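PDB 5DOZ: JamJ from Lyngbya majuscula, which binds NADPH as an enoyl reductase domain of a polyketide synthase and is probably involved in forming a cyclopropane ring in the growing product. Local coordinates for residues K293-C298 and K302-L307; F140-G145 and G168-Q173; A132-I137 and L307-F312. All blocks are in the same frame, centred on the assembly; numbering follows the deposited sequence.

Contact 1 of 3, residues K293-C298 and K302-L307; sequences KKLIQC and KELHPL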
loop_
_atom_site.group_PDB
_atom_site.type_symbol
_atom_site.label_atom_id
_atom_site.label_comp_id
_atom_site.label_asym_id
_atom_site.label_seq_id
_atom_site.Cartn_x
_atom_site.Cartn_y
_atom_site.Cartn_z
ATOM N N LYS A 293 -16.463 1.926 -2.904
ATOM C CA LYS A 293 -17.862 1.502 -2.947
ATOM C C LYS A 293 -18.014 0.002 -2.688
ATOM O O LYS A 293 -19.043 -0.446 -2.180
ATOM C CB LYS A 293 -18.479 1.834 -4.304
ATOM C CG LYS A 293 -19.342 3.084 -4.325
ATOM C CD LYS A 293 -20.281 3.067 -5.524
ATOM C CE LYS A 293 -21.346 1.986 -5.372
ATOM N NZ LYS A 293 -21.980 1.624 -6.669
ATOM N N LYS A 294 -16.989 -0.764 -3.050
ATOM C CA LYS A 294 -17.014 -2.213 -2.884
ATOM C C LYS A 294 -16.372 -2.634 -1.566
ATOM O O LYS A 294 -16.314 -3.826 -1.259
ATOM C CB LYS A 294 -16.337 -2.917 -4.073
ATOM C CG LYS A 294 -16.750 -2.370 -5.439
ATOM C CD LYS A 294 -16.959 -3.471 -6.468
ATOM C CE LYS A 294 -16.930 -2.938 -7.896
ATOM N NZ LYS A 294 -15.531 -2.728 -8.372
ATOM N N LEU A 295 -15.905 -1.658 -0.786
ATOM C CA LEU A 295 -15.208 -1.940 0.473
ATOM C C LEU A 295 -15.841 -1.346 1.725
ATOM O O LEU A 295 -15.760 -1.958 2.793
ATOM C CB LEU A 295 -13.734 -1.508 0.403
ATOM C CG LEU A 295 -12.702 -2.406 -0.288
ATOM C CD1 LEU A 295 -11.318 -1.781 -0.170
ATOM C CD2 LEU A 295 -12.686 -3.822 0.272
ATOM N N ILE A 296 -16.455 -0.166 1.604
ATOM C CA ILE A 296 -16.934 0.581 2.781
ATOM C C ILE A 296 -17.946 -0.192 3.634
ATOM O O ILE A 296 -17.933 -0.081 4.860
ATOM C CB ILE A 296 -17.478 2.000 2.435
ATOM C CG1 ILE A 296 -17.685 2.824 3.723
ATOM C CG2 ILE A 296 -18.756 1.919 1.604
ATOM C CD1 ILE A 296 -18.001 4.295 3.526
ATOM N N GLN A 297 -18.806 -0.971 2.985
ATOM C CA GLN A 297 -19.849 -1.716 3.687
ATOM C C GLN A 297 -19.268 -2.837 4.550
ATOM O O GLN A 297 -19.797 -3.130 5.615
ATOM C CB GLN A 297 -20.894 -2.251 2.702
ATOM C CG GLN A 297 -21.738 -1.155 2.059
ATOM C CD GLN A 297 -22.315 -1.538 0.704
ATOM O OE1 GLN A 297 -22.058 -2.625 0.180
ATOM N NE2 GLN A 297 -23.102 -0.637 0.129
ATOM N N CYS A 298 -18.170 -3.437 4.092
ATOM C CA CYS A 298 -17.444 -4.443 4.868
ATOM C C CYS A 298 -16.878 -3.859 6.178
ATOM O O CYS A 298 -16.953 -4.498 7.231
ATOM C CB CYS A 298 -16.317 -5.066 4.035
ATOM S SG CYS A 298 -16.702 -5.407 2.296
ATOM N N LYS A 302 -18.239 -4.355 10.117
ATOM C CA LYS A 302 -17.087 -4.914 10.846
ATOM C C LYS A 302 -16.683 -6.315 10.389
ATOM O O LYS A 302 -16.303 -7.170 11.196
ATOM C CB LYS A 302 -17.307 -4.848 12.366
ATOM C CG LYS A 302 -17.248 -3.436 12.933
ATOM C CD LYS A 302 -17.350 -3.425 14.453
ATOM C CE LYS A 302 -16.955 -2.059 15.003
ATOM N NZ LYS A 302 -17.038 -1.973 16.488
ATOM N N GLU A 303 -16.770 -6.529 9.079
ATOM C CA GLU A 303 -16.320 -7.761 8.446
ATOM C C GLU A 303 -14.842 -7.618 8.068
ATOM O O GLU A 303 -14.080 -8.585 8.120
ATOM C CB GLU A 303 -17.207 -8.087 7.235
ATOM C CG GLU A 303 -18.667 -8.330 7.620
ATOM C CD GLU A 303 -19.644 -8.317 6.449
ATOM O OE1 GLU A 303 -19.630 -7.363 5.641
ATOM O OE2 GLU A 303 -20.460 -9.261 6.355
ATOM N N LEU A 304 -14.444 -6.403 7.694
ATOM C CA LEU A 304 -13.033 -6.057 7.566
ATOM C C LEU A 304 -12.668 -5.094 8.688
ATOM O O LEU A 304 -13.526 -4.366 9.193
ATOM C CB LEU A 304 -12.721 -5.436 6.199
ATOM C CG LEU A 304 -12.882 -6.279 4.931
ATOM C CD1 LEU A 304 -12.736 -5.378 3.712
ATOM C CD2 LEU A 304 -11.886 -7.435 4.878
ATOM N N HIS A 305 -11.399 -5.105 9.079
ATOM C CA HIS A 305 -10.938 -4.325 10.215
ATOM C C HIS A 305 -9.700 -3.504 9.869
ATOM O O HIS A 305 -8.939 -3.881 8.976
ATOM C CB HIS A 305 -10.642 -5.249 11.409
ATOM C CG HIS A 305 -11.856 -5.947 11.942
ATOM N ND1 HIS A 305 -12.121 -7.277 11.694
ATOM C CD2 HIS A 305 -12.890 -5.491 12.689
ATOM C CE1 HIS A 305 -13.259 -7.614 12.274
ATOM N NE2 HIS A 305 -13.747 -6.549 12.883
ATOM N N PRO A 306 -9.497 -2.374 10.574
ATOM C CA PRO A 306 -8.238 -1.649 10.453
ATOM C C PRO A 306 -7.070 -2.572 10.774
ATOM O O PRO A 306 -7.230 -3.541 11.519
ATOM C CB PRO A 306 -8.353 -0.547 11.517
ATOM C CG PRO A 306 -9.525 -0.918 12.373
ATOM C CD PRO A 306 -10.439 -1.683 11.474
ATOM N N LEU A 307 -5.910 -2.283 10.201
ATOM C CA LEU A 307 -4.722 -3.076 10.462
ATOM C C LEU A 307 -4.166 -2.796 11.861
ATOM O O LEU A 307 -4.492 -1.775 12.471
ATOM C CB LEU A 307 -3.650 -2.798 9.398
ATOM C CG LEU A 307 -4.011 -3.003 7.920
ATOM C CD1 LEU A 307 -2.808 -2.698 7.048
ATOM C CD2 LEU A 307 -4.537 -4.405 7.645
#

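Contact 2 of 3, residues F140-G145 and G168-Q173; sequences FTAYHG and GQAAIQ. With NDP (NADPH dihydro-nicotinamide-adenine-dinucleotide phosphate), chain E.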
loop_
_atom_site.group_PDB
_atom_site.type_symbol
_atom_site.label_atom_id
_atom_site.label_comp_id
_atom_site.label_asym_id
_atom_site.label_seq_id
_atom_site.Cartn_x
_atom_site.Cartn_y
_atom_site.Cartn_z
ATOM N N PHE A 140 -6.769 -0.909 -0.866
ATOM C CA PHE A 140 -7.006 -0.616 -2.286
ATOM C C PHE A 140 -6.043 -1.376 -3.200
ATOM O O PHE A 140 -6.445 -1.818 -4.275
ATOM C CB PHE A 140 -6.941 0.887 -2.578
ATOM C CG PHE A 140 -8.146 1.665 -2.106
ATOM C CD1 PHE A 140 -8.579 1.597 -0.783
ATOM C CD2 PHE A 140 -8.832 2.491 -2.984
ATOM C CE1 PHE A 140 -9.677 2.322 -0.353
ATOM C CE2 PHE A 140 -9.933 3.226 -2.562
ATOM C CZ PHE A 140 -10.352 3.144 -1.244
ATOM N N THR A 141 -4.785 -1.529 -2.777
ATOM C CA THR A 141 -3.815 -2.333 -3.531
ATOM C C THR A 141 -4.198 -3.814 -3.483
ATOM O O THR A 141 -4.214 -4.490 -4.513
ATOM C CB THR A 141 -2.371 -2.154 -3.012
ATOM O OG1 THR A 141 -2.032 -0.761 -3.008
ATOM C CG2 THR A 141 -1.363 -2.919 -3.883
ATOM N N ALA A 142 -4.512 -4.303 -2.284
ATOM C CA ALA A 142 -4.910 -5.696 -2.097
ATOM C C ALA A 142 -6.181 -6.009 -2.871
ATOM O O ALA A 142 -6.250 -7.025 -3.566
ATOM C CB ALA A 142 -5.083 -6.020 -0.621
ATOM N N TYR A 143 -7.173 -5.124 -2.774
ATOM C CA TYR A 143 -8.428 -5.322 -3.488
ATOM C C TYR A 143 -8.211 -5.353 -4.994
ATOM O O TYR A 143 -8.653 -6.294 -5.662
ATOM C CB TYR A 143 -9.490 -4.272 -3.125
ATOM C CG TYR A 143 -10.817 -4.531 -3.820
ATOM C CD1 TYR A 143 -11.024 -4.135 -5.152
ATOM C CD2 TYR A 143 -11.853 -5.197 -3.165
ATOM C CE1 TYR A 143 -12.229 -4.388 -5.800
ATOM C CE2 TYR A 143 -13.065 -5.450 -3.808
ATOM C CZ TYR A 143 -13.244 -5.044 -5.123
ATOM O OH TYR A 143 -14.435 -5.292 -5.770
ATOM N N HIS A 144 -7.543 -4.330 -5.530
ATOM C CA HIS A 144 -7.327 -4.249 -6.975
ATOM C C HIS A 144 -6.593 -5.484 -7.504
ATOM O O HIS A 144 -7.037 -6.111 -8.471
ATOM C CB HIS A 144 -6.589 -2.969 -7.365
ATOM C CG HIS A 144 -6.535 -2.733 -8.844
ATOM N ND1 HIS A 144 -7.655 -2.445 -9.593
ATOM C CD2 HIS A 144 -5.495 -2.736 -9.711
ATOM C CE1 HIS A 144 -7.309 -2.289 -10.858
ATOM N NE2 HIS A 144 -6.003 -2.462 -10.957
ATOM N N GLY A 145 -5.483 -5.830 -6.860
ATOM C CA GLY A 145 -4.687 -6.990 -7.250
ATOM C C GLY A 145 -5.466 -8.293 -7.218
ATOM O O GLY A 145 -5.567 -8.982 -8.232
ATOM N N GLY A 168 0.367 -6.754 2.686
ATOM C CA GLY A 168 0.191 -8.181 2.930
ATOM C C GLY A 168 -0.882 -8.450 3.966
ATOM O O GLY A 168 -1.677 -9.382 3.817
ATOM N N GLN A 169 -0.909 -7.622 5.008
ATOM C CA GLN A 169 -1.917 -7.730 6.063
ATOM C C GLN A 169 -3.338 -7.489 5.551
ATOM O O GLN A 169 -4.278 -8.165 5.979
ATOM C CB GLN A 169 -1.590 -6.780 7.223
ATOM C CG GLN A 169 -0.485 -7.292 8.135
ATOM C CD GLN A 169 -0.973 -8.378 9.068
ATOM O OE1 GLN A 169 -1.780 -8.122 9.953
ATOM N NE2 GLN A 169 -0.492 -9.598 8.872
ATOM N N ALA A 170 -3.494 -6.531 4.639
ATOM C CA ALA A 170 -4.808 -6.268 4.045
ATOM C C ALA A 170 -5.246 -7.440 3.168
ATOM O O ALA A 170 -6.383 -7.909 3.264
ATOM C CB ALA A 170 -4.792 -4.971 3.255
ATOM N N ALA A 171 -4.325 -7.922 2.334
ATOM C CA ALA A 171 -4.577 -9.064 1.464
ATOM C C ALA A 171 -4.993 -10.306 2.263
ATOM O O ALA A 171 -5.877 -11.040 1.838
ATOM C CB ALA A 171 -3.355 -9.352 0.598
ATOM N N ILE A 172 -4.357 -10.528 3.414
ATOM C CA ILE A 172 -4.768 -11.577 4.341
ATOM C C ILE A 172 -6.257 -11.437 4.665
ATOM O O ILE A 172 -7.031 -12.346 4.394
ATOM C CB ILE A 172 -3.927 -11.574 5.641
ATOM C CG1 ILE A 172 -2.545 -12.178 5.385
ATOM C CG2 ILE A 172 -4.630 -12.355 6.747
ATOM C CD1 ILE A 172 -1.546 -11.907 6.491
ATOM N N GLN A 173 -6.648 -10.293 5.226
ATOM C CA GLN A 173 -8.052 -10.030 5.562
ATOM C C GLN A 173 -8.996 -10.249 4.384
ATOM O O GLN A 173 -10.048 -10.855 4.540
ATOM C CB GLN A 173 -8.234 -8.610 6.099
ATOM C CG GLN A 173 -7.849 -8.445 7.558
ATOM C CD GLN A 173 -8.424 -7.179 8.165
ATOM O OE1 GLN A 173 -9.640 -7.030 8.273
ATOM N NE2 GLN A 173 -7.550 -6.264 8.573
HETATM P PA NDP E . 6.056 -2.769 4.224
HETATM O O1A NDP E . 7.367 -2.064 4.517
HETATM O O2A NDP E . 4.925 -2.706 5.216
HETATM O O5B NDP E . 6.361 -4.330 3.985
HETATM C C5B NDP E . 7.670 -4.816 3.715
HETATM C C4B NDP E . 7.725 -6.242 4.237
HETATM O O4B NDP E . 8.683 -6.982 3.474
HETATM C C3B NDP E . 8.172 -6.331 5.692
HETATM O O3B NDP E . 7.066 -6.395 6.598
HETATM C C2B NDP E . 8.921 -7.636 5.743
HETATM O O2B NDP E . 8.027 -8.639 6.200
HETATM C C1B NDP E . 9.280 -7.971 4.306
HETATM N N9A NDP E . 10.740 -7.959 4.098
HETATM C C8A NDP E . 11.606 -7.041 4.557
HETATM N N7A NDP E . 12.865 -7.345 4.172
HETATM C C5A NDP E . 12.806 -8.480 3.448
HETATM C C6A NDP E . 13.765 -9.353 2.735
HETATM N N6A NDP E . 15.084 -9.062 2.716
HETATM N N1A NDP E . 13.279 -10.452 2.102
HETATM C C2A NDP E . 11.969 -10.762 2.106
HETATM N N3A NDP E . 11.049 -10.008 2.734
HETATM C C4A NDP E . 11.401 -8.880 3.404
HETATM O O3 NDP E . 5.550 -2.320 2.763
HETATM P PN NDP E . 4.064 -2.479 2.165
HETATM O O1N NDP E . 3.408 -3.708 2.719
HETATM O O2N NDP E . 3.362 -1.154 2.272
HETATM O O5D NDP E . 4.346 -2.747 0.600
HETATM C C5D NDP E . 5.144 -3.851 0.154
HETATM C C4D NDP E . 5.726 -3.565 -1.230
HETATM O O4D NDP E . 4.696 -3.217 -2.159
HETATM C C3D NDP E . 6.685 -2.392 -1.229
HETATM O O3D NDP E . 7.754 -2.718 -2.115
HETATM C C2D NDP E . 5.871 -1.234 -1.777
HETATM O O2D NDP E . 6.661 -0.204 -2.392
HETATM C C1D NDP E . 4.943 -1.938 -2.749
HETATM N N1N NDP E . 3.679 -1.225 -2.940
HETATM C C2N NDP E . 3.234 -1.065 -4.194
HETATM C C3N NDP E . 1.933 -0.655 -4.460
HETATM C C7N NDP E . 1.403 -0.728 -5.864
HETATM O O7N NDP E . 0.517 0.024 -6.234
HETATM N N7N NDP E . 1.918 -1.633 -6.692
HETATM C C4N NDP E . 1.114 -0.006 -3.363
HETATM C C5N NDP E . 1.648 -0.347 -2.046
HETATM C C6N NDP E . 2.935 -0.857 -1.881
HETATM P P2B NDP E . 8.569 -9.988 6.864
HETATM O O1X NDP E . 9.399 -9.534 8.043
HETATM O O2X NDP E . 7.293 -10.686 7.223
HETATM O O3X NDP E . 9.354 -10.667 5.770
#

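Contact 3 of 3, residues A132-I137 and L307-F312; sequences AATIPI and LVYKTF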
loop_
_atom_site.group_PDB
_atom_site.type_symbol
_atom_site.label_atom_id
_atom_site.label_comp_id
_atom_site.label_asym_id
_atom_site.label_seq_id
_atom_site.Cartn_x
_atom_site.Cartn_y
_atom_site.Cartn_z
ATOM N N ALA A 132 -8.584 4.469 10.502
ATOM C CA ALA A 132 -8.856 4.663 9.078
ATOM C C ALA A 132 -7.592 4.944 8.267
ATOM O O ALA A 132 -7.571 4.732 7.061
ATOM C CB ALA A 132 -9.865 5.787 8.887
ATOM N N ALA A 133 -6.553 5.435 8.935
ATOM C CA ALA A 133 -5.258 5.689 8.308
ATOM C C ALA A 133 -4.539 4.412 7.856
ATOM O O ALA A 133 -3.616 4.486 7.040
ATOM C CB ALA A 133 -4.365 6.501 9.239
ATOM N N THR A 134 -4.963 3.257 8.374
ATOM C CA THR A 134 -4.377 1.964 7.987
ATOM C C THR A 134 -5.036 1.336 6.750
ATOM O O THR A 134 -4.659 0.233 6.337
ATOM C CB THR A 134 -4.446 0.922 9.131
ATOM O OG1 THR A 134 -5.806 0.517 9.336
ATOM C CG2 THR A 134 -3.859 1.471 10.440
ATOM N N ILE A 135 -6.001 2.031 6.155
ATOM C CA ILE A 135 -6.845 1.433 5.107
ATOM C C ILE A 135 -6.408 1.656 3.641
ATOM O O ILE A 135 -6.249 0.684 2.906
ATOM C CB ILE A 135 -8.340 1.804 5.295
ATOM C CG1 ILE A 135 -8.893 1.127 6.555
ATOM C CG2 ILE A 135 -9.167 1.411 4.072
ATOM C CD1 ILE A 135 -10.328 1.499 6.884
ATOM N N PRO A 136 -6.216 2.925 3.215
ATOM C CA PRO A 136 -6.198 3.230 1.773
ATOM C C PRO A 136 -5.234 2.403 0.917
ATOM O O PRO A 136 -5.678 1.508 0.206
ATOM C CB PRO A 136 -5.843 4.720 1.735
ATOM C CG PRO A 136 -6.318 5.241 3.046
ATOM C CD PRO A 136 -6.022 4.143 4.022
ATOM N N ILE A 137 -3.939 2.693 0.964
ATOM C CA ILE A 137 -2.990 1.960 0.121
ATOM C C ILE A 137 -3.031 0.433 0.315
ATOM O O ILE A 137 -3.115 -0.294 -0.670
ATOM C CB ILE A 137 -1.541 2.498 0.232
ATOM C CG1 ILE A 137 -1.449 3.951 -0.261
ATOM C CG2 ILE A 137 -0.567 1.606 -0.528
ATOM C CD1 ILE A 137 -2.155 4.245 -1.569
ATOM N N LEU A 307 -5.910 -2.283 10.201
ATOM C CA LEU A 307 -4.722 -3.076 10.462
ATOM C C LEU A 307 -4.166 -2.796 11.861
ATOM O O LEU A 307 -4.492 -1.775 12.471
ATOM C CB LEU A 307 -3.650 -2.798 9.398
ATOM C CG LEU A 307 -4.011 -3.003 7.920
ATOM C CD1 LEU A 307 -2.808 -2.698 7.048
ATOM C CD2 LEU A 307 -4.537 -4.405 7.645
ATOM N N VAL A 308 -3.341 -3.714 12.362
ATOM C CA VAL A 308 -2.534 -3.470 13.555
ATOM C C VAL A 308 -1.547 -2.356 13.228
ATOM O O VAL A 308 -0.970 -2.325 12.133
ATOM C CB VAL A 308 -1.770 -4.744 13.994
ATOM C CG1 VAL A 308 -0.732 -4.427 15.066
ATOM C CG2 VAL A 308 -2.744 -5.804 14.500
ATOM N N TYR A 309 -1.357 -1.433 14.161
ATOM C CA TYR A 309 -0.487 -0.293 13.900
ATOM C C TYR A 309 0.270 0.180 15.131
ATOM O O TYR A 309 -0.172 -0.022 16.262
ATOM C CB TYR A 309 -1.291 0.867 13.288
ATOM C CG TYR A 309 -2.262 1.510 14.249
ATOM C CD1 TYR A 309 -3.513 0.944 14.495
ATOM C CD2 TYR A 309 -1.926 2.686 14.923
ATOM C CE1 TYR A 309 -4.399 1.527 15.390
ATOM C CE2 TYR A 309 -2.807 3.274 15.813
ATOM C CZ TYR A 309 -4.040 2.694 16.038
ATOM O OH TYR A 309 -4.912 3.277 16.920
ATOM N N LYS A 310 1.416 0.807 14.886
ATOM C CA LYS A 310 2.145 1.562 15.894
ATOM C C LYS A 310 2.100 3.040 15.496
ATOM O O LYS A 310 2.147 3.372 14.303
ATOM C CB LYS A 310 3.593 1.064 15.999
ATOM C CG LYS A 310 4.426 1.769 17.063
ATOM C CD LYS A 310 5.774 1.096 17.299
ATOM C CE LYS A 310 6.603 1.912 18.285
ATOM N NZ LYS A 310 7.817 1.204 18.780
ATOM N N THR A 311 2.016 3.915 16.499
ATOM C CA THR A 311 1.913 5.360 16.298
ATOM C C THR A 311 3.177 6.097 16.740
ATOM O O THR A 311 3.758 5.767 17.773
ATOM C CB THR A 311 0.704 5.930 17.076
ATOM O OG1 THR A 311 -0.511 5.523 16.435
ATOM C CG2 THR A 311 0.739 7.447 17.132
ATOM N N PHE A 312 3.575 7.098 15.952
ATOM C CA PHE A 312 4.643 8.036 16.296
ATOM C C PHE A 312 4.122 9.484 16.233
ATOM O O PHE A 312 3.318 9.807 15.356
ATOM C CB PHE A 312 5.811 7.898 15.315
ATOM C CG PHE A 312 6.602 6.622 15.467
ATOM C CD1 PHE A 312 6.213 5.463 14.806
ATOM C CD2 PHE A 312 7.755 6.593 16.251
ATOM C CE1 PHE A 312 6.943 4.292 14.938
ATOM C CE2 PHE A 312 8.489 5.424 16.389
ATOM C CZ PHE A 312 8.085 4.272 15.728
#

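Contact 1 of 3, residues K293-C298 and K302-L307
The backbone oxygen of Cys298 takes two hydrogen bonds from consecutive amides, Glu303 and Leu304, just past the end of helix 296-300. Glu303 N lies 2.8 Å from Cys298 O and comes in nearly head-on, with a C=O...N angle of 162°. Leu304 N is 3.2 Å from Cys298 O. It approaches from well above the carbonyl plane, although its N-H points straight at the oxygen (168°). Two bonds of such different direction fix the turn of the chain after the helix. The turn is made by Lys302, whose phi is positive.

Beside these two bonds lies an apolar patch. Leu304 holds CG anti to its carbonyl carbon (chi1 -65°), and CD1 reaches back to the helix. This methyl sits 3.6 Å from Cys298 CB. The same CD1 is 3.8 Å from Leu295 CD2, and the two leucines meet at a slant. Leu304 CD1 thus spans from the N-cap, Leu295, to the middle of the short helix. Glu303 OE1 is 3.7 Å from Cys298 CA. Leu304 also rests on Leu174 of helix 166-177, and Leu295 on Tyr143 of helix 136-149.

The Glu303 N to Cys298 O bond, the inner bond from Lys302 N to the carbonyl three residues back and the left-handed Lys302 as C-prime residue together make a Schellman motif, a common way to end a helix.

Contact 2 of 3, residues F140-G145 and G168-Q173
Ala142 carries this contact, and it presses its methyl group against Ala170 and Ala171. It has by far the most surface buried, and its CB points toward the second helix. The nearest atom it meets is from the backbone: Ala142 CB lies 3.6 Å from Ala171 N. Ala142 CB is also 3.9 Å from Ala171 CB and 4.0 Å from Ala170 CB. One methyl thus sits over the peptide between two neighbouring alanines and touches both of their methyls. The small residues let the helices come very close, with Ala142 CA 4.9 Å from Ala171 CA. Each helix keeps its own backbone bonding, and the join itself is purely van der Waals.

Thr141, next to Ala142, makes no contact with 168-173 and lies against the cofactor. Its OG1 comes within 3.3 Å of C4N of the NADPH nicotinamide, approaching beyond that corner of the ring. Thr141 CG2 is 3.9 Å from the same C4N. With chi1 at -55°, OG1 stands beside the backbone N, and it is hydrogen-bonded to Ile137 O one turn back along the helix. That bond would limit rotation of the hydroxyl beside the nicotinamide. On the other helix, Thr167 OG1, just before Gly168, is hydrogen-bonded to NADPH.

C4N is the carbon that gives up hydride in NADPH. The chemistry therefore divides: methyl groups pack the two helices closely, while the neighbouring threonine places a polar oxygen close to the reactive carbon.

Contact 3 of 3, residues A132-I137 and L307-F312
Thr134, in the type I turn between helices 129-132 and 136-149, meets Leu307 and Tyr309 where the chain enters strand 309-313. This strand is part of the mixed sheet that also holds strands 37-45 and 332-336. The one hydrogen bond of the contact runs from Leu307 N to Thr134 OG1, at 2.9 Å and with an N-H...O angle of 148°. Leu307 N can only donate here, so the hydroxyl oxygen is the acceptor. The same OG1 is hydrogen-bonded to the carbonyl oxygen of Glu131, in the preceding helix 129-132. The threonine oxygen is therefore shared between that helix and the incoming chain, and both polar groups are satisfied inside a buried contact. In Thr134, chi1 is 70°, which sets OG1 between the backbone N and the carbonyl carbon and puts CG2 anti to the carbonyl carbon, on the Tyr309 side.

Apolar contacts lie beside this bond. Thr134 CB is 3.8 Å from Leu307 CB. Leu307 CD1 lies 3.5 Å from the backbone oxygen of Thr134, so the leucine packs against the turn's backbone as well as its side chain. On the strand side, Thr134 CG2 is 3.9 Å from Tyr309 CB and also reaches the base of the tyrosine ring. The two side chains run at about a right angle to each other. Arg332, on the neighbouring strand, touches Thr134 too.

Beyond Leu307 the chain pairs in parallel with strand 332-336. The arrangement is consistent with the medium-chain dehydrogenase/reductase fold, in which the C-terminal part of the chain returns from the Rossmann domain to the GroES-like catalytic domain.

In the fold
The three contacts lie 12 to 14 Å apart, measured between centres. Along the chain, contact 3 spans the longest loop, from 132-137 to 307-312. Contacts 2 and 1 fall inside it, one after the other. Contacts 2 and 3 both use helix 136-149. Contacts 1 and 3 share Leu307, where the chain from helix 296-300 runs into strand 309-313. Gln173, on helix 166-177, ties contact 1 to contact 2: its OE1 is probably hydrogen-bonded to His305 N, 2.7 Å away. Leu307 also packs on Gln169 and Gln173. The set thus connects the nicotinamide pocket, the helices beside it and the returning C-terminal chain.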